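Side-chain contacts in mRNA nuclease HepT (Shewanella oneidensis MR-1, PDB 6M6U), which cleaves mRNA as the growth-inhibiting toxin of a type VII toxin-antitoxin system, until its antitoxin MntA neutralises it, mostly by tri-AMPylation: residues Q36-V39 with I40-Q44; L96-I99 with A100-Y104; V112-V116 with Q117-E121. One frame throughout, in Å; residues are numbered along the deposited sequence.

Interaction 1. Residues Q36-V39 with I40-Q44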
# COMPACT_ATOMS: atom_id res chain seq x y z
N GLN B 36 -44.83 18.29 32.13
CA GLN B 36 -43.72 19.03 31.54
C GLN B 36 -43.01 18.19 30.49
O GLN B 36 -42.75 18.66 29.38
CB GLN B 36 -42.75 19.47 32.64
CG GLN B 36 -43.38 20.44 33.64
CD GLN B 36 -42.64 20.49 34.96
OE1 GLN B 36 -41.42 20.30 35.02
NE2 GLN B 36 -43.37 20.74 36.04
N ASP B 37 -42.71 16.93 30.82
CA ASP B 37 -42.12 16.01 29.85
C ASP B 37 -42.92 15.96 28.56
O ASP B 37 -42.36 16.02 27.46
CB ASP B 37 -42.02 14.61 30.47
CG ASP B 37 -41.02 14.53 31.60
OD1 ASP B 37 -40.19 15.46 31.75
OD2 ASP B 37 -41.04 13.52 32.34
N SER B 38 -44.25 15.87 28.67
CA SER B 38 -45.08 15.72 27.48
C SER B 38 -45.15 17.01 26.67
O SER B 38 -45.15 16.97 25.43
CB SER B 38 -46.48 15.25 27.87
OG SER B 38 -47.30 15.12 26.72
N VAL B 39 -45.21 18.16 27.35
CA VAL B 39 -45.18 19.43 26.63
C VAL B 39 -43.83 19.62 25.95
O VAL B 39 -43.75 20.01 24.78
CB VAL B 39 -45.50 20.59 27.59
CG1 VAL B 39 -45.20 21.93 26.93
CG2 VAL B 39 -46.96 20.53 28.04
N ILE B 40 -42.75 19.33 26.68
CA ILE B 40 -41.41 19.54 26.14
C ILE B 40 -41.17 18.64 24.93
O ILE B 40 -40.59 19.07 23.92
CB ILE B 40 -40.36 19.31 27.24
CG1 ILE B 40 -40.41 20.46 28.25
CG2 ILE B 40 -38.97 19.14 26.65
CD1 ILE B 40 -39.56 20.23 29.49
N LEU B 41 -41.65 17.39 24.98
CA LEU B 41 -41.43 16.48 23.87
C LEU B 41 -42.20 16.92 22.64
O LEU B 41 -41.68 16.88 21.51
CB LEU B 41 -41.81 15.05 24.27
CG LEU B 41 -41.51 14.03 23.16
CD1 LEU B 41 -40.05 13.57 23.24
CD2 LEU B 41 -42.44 12.84 23.22
N ASN B 42 -43.45 17.35 22.82
CA ASN B 42 -44.22 17.80 21.67
C ASN B 42 -43.74 19.16 21.15
O ASN B 42 -43.93 19.45 19.97
CB ASN B 42 -45.71 17.85 22.03
CG ASN B 42 -46.35 16.47 22.01
OD1 ASN B 42 -46.51 15.86 20.95
ND2 ASN B 42 -46.71 15.96 23.19
N LEU B 43 -43.11 19.98 22.00
CA LEU B 43 -42.41 21.15 21.48
C LEU B 43 -41.25 20.73 20.58
O LEU B 43 -41.07 21.28 19.48
CB LEU B 43 -41.91 22.02 22.62
CG LEU B 43 -42.91 23.04 23.16
CD1 LEU B 43 -42.33 23.79 24.36
CD2 LEU B 43 -43.32 24.02 22.06
N GLN B 44 -40.46 19.75 21.03
CA GLN B 44 -39.35 19.25 20.23
C GLN B 44 -39.85 18.73 18.88
O GLN B 44 -39.27 19.04 17.84
CB GLN B 44 -38.62 18.15 20.99
CG GLN B 44 -37.61 17.38 20.16
CD GLN B 44 -36.84 16.38 20.98
OE1 GLN B 44 -35.84 16.73 21.61
NE2 GLN B 44 -37.30 15.13 20.99
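Ser-38 and Asn-42 sit one turn apart on helix 33-60, a long helix of the all-helical HEPN fold, and the asparagine amide folds back onto the backbone of the serine. With CG beside its own backbone N (chi1 -78°), Asn-42 brings ND2 to 2.9 Å from Ser-38 O. The helical bond from Asn-42 N reaches the same oxygen at 3.1 Å, and the two donors come from opposite faces of the carbonyl plane. Ser-38 O is thus gripped twice, and a buried amide spends an N-H inside its own helix. Asparagine suits the place because its short side chain can reach back over one turn.

Ser-38 OG turns instead to Asp-37 of the second subunit, and Asp-37 of this chain meets Ser-38 and Asn-42 of the second subunit in turn. Asp-37 and Ser-38 thus take part in the interface between two toxin subunits.

Among the apolar side chains, Ile-40 lays CG1 and CD1 alongside the carbonyl of Gln-36, with CG1 3.2 Å from Gln-36 O, while its other branch packs on Ala-100 and Val-101 of helix 84-102. Val-39 and Leu-43 make a lighter touch between methyl groups, Val-39 CG1 lying 4.3 Å from Leu-43 CD1.

Interaction 2. Residues L96-I99 with A100-Y104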
# COMPACT_ATOMS: atom_id res chain seq x y z
N LEU B 96 -34.83 27.11 23.12
CA LEU B 96 -35.59 26.66 24.29
C LEU B 96 -35.72 25.14 24.30
O LEU B 96 -35.63 24.51 25.36
CB LEU B 96 -36.97 27.31 24.30
CG LEU B 96 -37.84 26.91 25.49
CD1 LEU B 96 -37.17 27.29 26.80
CD2 LEU B 96 -39.22 27.55 25.39
N ARG B 97 -35.93 24.54 23.12
CA ARG B 97 -35.97 23.08 23.03
C ARG B 97 -34.68 22.47 23.56
O ARG B 97 -34.71 21.54 24.37
CB ARG B 97 -36.22 22.64 21.59
CG ARG B 97 -35.95 21.16 21.34
CD ARG B 97 -34.65 20.94 20.58
NE ARG B 97 -34.89 20.81 19.14
CZ ARG B 97 -33.94 20.86 18.22
NH1 ARG B 97 -32.67 21.05 18.57
NH2 ARG B 97 -34.25 20.72 16.94
N ASN B 98 -33.53 23.00 23.13
CA ASN B 98 -32.25 22.47 23.58
C ASN B 98 -32.12 22.53 25.09
O ASN B 98 -31.64 21.57 25.72
CB ASN B 98 -31.09 23.24 22.92
CG ASN B 98 -30.97 22.97 21.43
OD1 ASN B 98 -31.52 21.99 20.93
ND2 ASN B 98 -30.25 23.83 20.73
N ILE B 99 -32.55 23.63 25.71
CA ILE B 99 -32.49 23.73 27.16
C ILE B 99 -33.48 22.76 27.79
O ILE B 99 -33.11 21.97 28.68
CB ILE B 99 -32.77 25.18 27.62
CG1 ILE B 99 -31.70 26.13 27.07
CG2 ILE B 99 -32.83 25.26 29.14
CD1 ILE B 99 -31.96 27.59 27.39
N ALA B 100 -34.73 22.79 27.34
CA ALA B 100 -35.77 21.95 27.93
C ALA B 100 -35.38 20.47 27.87
O ALA B 100 -35.57 19.73 28.84
CB ALA B 100 -37.10 22.19 27.23
N VAL B 101 -34.81 20.04 26.75
CA VAL B 101 -34.53 18.62 26.58
C VAL B 101 -33.19 18.24 27.21
O VAL B 101 -33.11 17.30 28.00
CB VAL B 101 -34.57 18.24 25.08
CG1 VAL B 101 -34.25 16.77 24.90
CG2 VAL B 101 -35.94 18.57 24.49
N HIS B 102 -32.12 18.98 26.89
CA HIS B 102 -30.77 18.56 27.25
C HIS B 102 -30.29 19.08 28.60
O HIS B 102 -29.34 18.52 29.15
CB HIS B 102 -29.77 19.00 26.18
CG HIS B 102 -30.08 18.45 24.82
ND1 HIS B 102 -30.45 19.25 23.76
CD2 HIS B 102 -30.08 17.18 24.35
CE1 HIS B 102 -30.66 18.49 22.70
NE2 HIS B 102 -30.44 17.23 23.03
N ASP B 103 -30.92 20.13 29.13
CA ASP B 103 -30.45 20.75 30.37
C ASP B 103 -31.66 21.22 31.18
O ASP B 103 -31.83 22.40 31.47
CB ASP B 103 -29.49 21.89 30.04
CG ASP B 103 -28.64 22.29 31.23
OD1 ASP B 103 -28.35 21.42 32.08
OD2 ASP B 103 -28.25 23.47 31.30
N TYR B 104 -32.51 20.26 31.57
CA TYR B 104 -33.75 20.61 32.25
C TYR B 104 -33.50 21.32 33.58
O TYR B 104 -34.28 22.20 33.97
CB TYR B 104 -34.61 19.36 32.48
CG TYR B 104 -35.82 19.61 33.36
CD1 TYR B 104 -36.97 20.18 32.83
CD2 TYR B 104 -35.81 19.26 34.70
CE1 TYR B 104 -38.09 20.40 33.63
CE2 TYR B 104 -36.92 19.48 35.51
CZ TYR B 104 -38.05 20.05 34.97
OH TYR B 104 -39.16 20.27 35.76
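The RX(4)HXY motif of this RNase toxin begins at Arg-97 and runs off the end of helix 84-102, and here Asn-98 and His-102 meet one turn apart in its last turn. Their side chains lie side by side and point the same way, amide and imidazole planes turned 46° against each other. His-102 carries its ring beside its own backbone N (chi1 -59°), which swings ND1 back over the preceding turn to a weak, bent bond with Asn-98 O at 3.3 Å. The same oxygen receives the regular bond from His-102 N at 2.9 Å. Asn-98 OD1 accepts a bond from Arg-97 NH1 at 2.8 Å, made at the edge of the guanidinium and in its plane. Arg-97, bent at chi2 and chi3, also forms a salt bridge to Glu-48, and its CG passes 4.1 Å from Val-101 CG2.

Ala-100, with no more than a methyl group, fits where the helix presses on Ile-40 of helix 33-60. Asp-103 N still bonds to Ile-99 O at 2.9 Å, though Asp-103 itself has left helical geometry; Tyr-104 follows, its hydroxyl bonded to Gln-36.

Arg-97 and His-102 are probably the catalytic residues, as in related toxins. His-102 NE2 also bonds weakly to Glu-48 of the second subunit. The bonds between them are consistent with Asn-98 helping to orient the guanidinium, and more weakly the imidazole.

Interaction 3. Residues V112-V116 with Q117-E121; sequences VVHVV and QHHLE
The helical bonds continue to His-119 N, which reaches Val-115 O at 2.9 Å; the same oxygen takes weak bonds from His-118 N and Leu-120 N, and His-119 leaves helical phi/psi. On this turn His-114 meets both His-118 and His-119. Its CG stands anti to the backbone N (chi1 -167°), which carries the imidazole outward and slightly toward the C-terminal side, where His-118 and His-119 follow. His-118 turns the edge of its ring to His-114, with ND1 3.1 Å from His-114 CD2, while CB of His-118 lies over a face of the His-114 ring. The two planes are inclined at 68° and the side chains cross at about a right angle. His-119 approaches from another direction, its NE2 3.9 Å from His-114 CE1, with the rings oblique at 52°.

The three imidazoles form an aromatic cluster on the outer side of the junction between helix 109-118 and helix 120-131, two helices of the HEPN fold. Imidazoles suit a partly exposed place because they pack as flat rings yet are polar. One polar partner is Asp-122, to which His-119 ND1 is hydrogen-bonded.

Gln-117 lies alongside Val-113, its extended chain placing OE1 3.5 Å from Val-113 CG1. It lies on the exposed side, where a polar end is at home. On the inner side, branched apolar residues take over. Val-115 CG1 meets His-119 CB at 3.9 Å, the side chains crossing steeply, and Val-115 also packs on Met-93 and Leu-96 of helix 84-102. Leu-120 brings CD1 to 3.5 Å from Val-116 O and lies on Ile-16 and Ile-19 of helix 3-23.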
# COMPACT_ATOMS: atom_id res chain seq x y z
N VAL B 112 -41.27 28.35 29.22
CA VAL B 112 -42.06 27.31 28.57
C VAL B 112 -43.55 27.64 28.65
O VAL B 112 -44.28 27.52 27.67
CB VAL B 112 -41.76 25.93 29.19
CG1 VAL B 112 -42.68 24.86 28.60
CG2 VAL B 112 -40.30 25.55 28.96
N VAL B 113 -44.01 28.07 29.83
CA VAL B 113 -45.41 28.46 29.98
C VAL B 113 -45.72 29.67 29.11
O VAL B 113 -46.76 29.72 28.43
CB VAL B 113 -45.75 28.72 31.46
CG1 VAL B 113 -46.93 29.67 31.59
CG2 VAL B 113 -46.04 27.40 32.17
N HIS B 114 -44.83 30.67 29.10
CA HIS B 114 -45.04 31.83 28.24
C HIS B 114 -45.09 31.42 26.77
O HIS B 114 -45.84 32.01 25.98
CB HIS B 114 -43.94 32.87 28.48
CG HIS B 114 -44.24 34.21 27.89
ND1 HIS B 114 -43.49 34.76 26.87
CD2 HIS B 114 -45.21 35.12 28.17
CE1 HIS B 114 -43.99 35.95 26.56
NE2 HIS B 114 -45.03 36.19 27.33
N VAL B 115 -44.29 30.42 26.38
CA VAL B 115 -44.34 29.92 25.01
C VAL B 115 -45.65 29.19 24.76
O VAL B 115 -46.30 29.39 23.73
CB VAL B 115 -43.12 29.03 24.72
CG1 VAL B 115 -43.32 28.26 23.43
CG2 VAL B 115 -41.86 29.88 24.64
N VAL B 116 -46.07 28.33 25.70
CA VAL B 116 -47.32 27.60 25.54
C VAL B 116 -48.50 28.56 25.39
O VAL B 116 -49.44 28.29 24.63
CB VAL B 116 -47.53 26.64 26.73
CG1 VAL B 116 -48.93 26.04 26.71
CG2 VAL B 116 -46.48 25.53 26.70
N GLN B 117 -48.46 29.69 26.09
CA GLN B 117 -49.57 30.64 26.06
C GLN B 117 -49.52 31.59 24.87
O GLN B 117 -50.57 31.96 24.34
CB GLN B 117 -49.59 31.46 27.35
CG GLN B 117 -49.81 30.65 28.62
CD GLN B 117 -49.79 31.52 29.87
OE1 GLN B 117 -48.84 32.26 30.12
NE2 GLN B 117 -50.85 31.42 30.66
N HIS B 118 -48.32 32.00 24.43
CA HIS B 118 -48.21 33.12 23.52
C HIS B 118 -47.40 32.87 22.25
O HIS B 118 -47.43 33.72 21.36
CB HIS B 118 -47.59 34.33 24.24
CG HIS B 118 -48.42 34.84 25.37
ND1 HIS B 118 -47.91 35.06 26.63
CD2 HIS B 118 -49.73 35.18 25.44
CE1 HIS B 118 -48.87 35.51 27.43
NE2 HIS B 118 -49.98 35.59 26.72
N HIS B 119 -46.69 31.75 22.13
CA HIS B 119 -45.79 31.56 21.00
C HIS B 119 -46.08 30.33 20.16
O HIS B 119 -45.41 30.13 19.14
CB HIS B 119 -44.34 31.54 21.49
CG HIS B 119 -43.83 32.88 21.90
ND1 HIS B 119 -42.89 33.58 21.17
CD2 HIS B 119 -44.15 33.68 22.94
CE1 HIS B 119 -42.64 34.73 21.75
NE2 HIS B 119 -43.40 34.82 22.83
N LEU B 120 -47.07 29.51 20.53
CA LEU B 120 -47.49 28.44 19.63
C LEU B 120 -47.99 28.99 18.30
O LEU B 120 -48.02 28.24 17.31
CB LEU B 120 -48.58 27.59 20.29
CG LEU B 120 -48.13 26.82 21.54
CD1 LEU B 120 -49.23 25.91 22.06
CD2 LEU B 120 -46.86 26.03 21.25
N GLU B 121 -48.35 30.27 18.25
CA GLU B 121 -48.77 30.89 17.00
C GLU B 121 -47.63 30.99 16.00
O GLU B 121 -47.88 31.05 14.79
CB GLU B 121 -49.34 32.29 17.27
CG GLU B 121 -50.84 32.32 17.56
CD GLU B 121 -51.19 31.90 18.98
OE1 GLU B 121 -52.40 31.89 19.31
OE2 GLU B 121 -50.28 31.59 19.77

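How the interactions relate
The three contacts follow one another along the chain, interaction 1 on helix 33-60, interaction 2 at the end of helix 84-102 and interaction 3 where helix 109-118 gives way to helix 120-131. Their centres lie about 10 Å (1 and 2), 12 Å (1 and 3) and 15 Å (2 and 3) apart, and each touches the other two. Gln-36 probably hydrogen-bonds Tyr-104, the tyrosine that MntA tri-AMPylates, unmodified here; Val-39 packs on Val-116. Interactions 1 and 2 also meet the second toxin subunit, whereas no other chain touches interaction 3. The motif thus lies against helix 33-60 beside the subunit interface, while interaction 3 packs on Leu-96, the residue just before it.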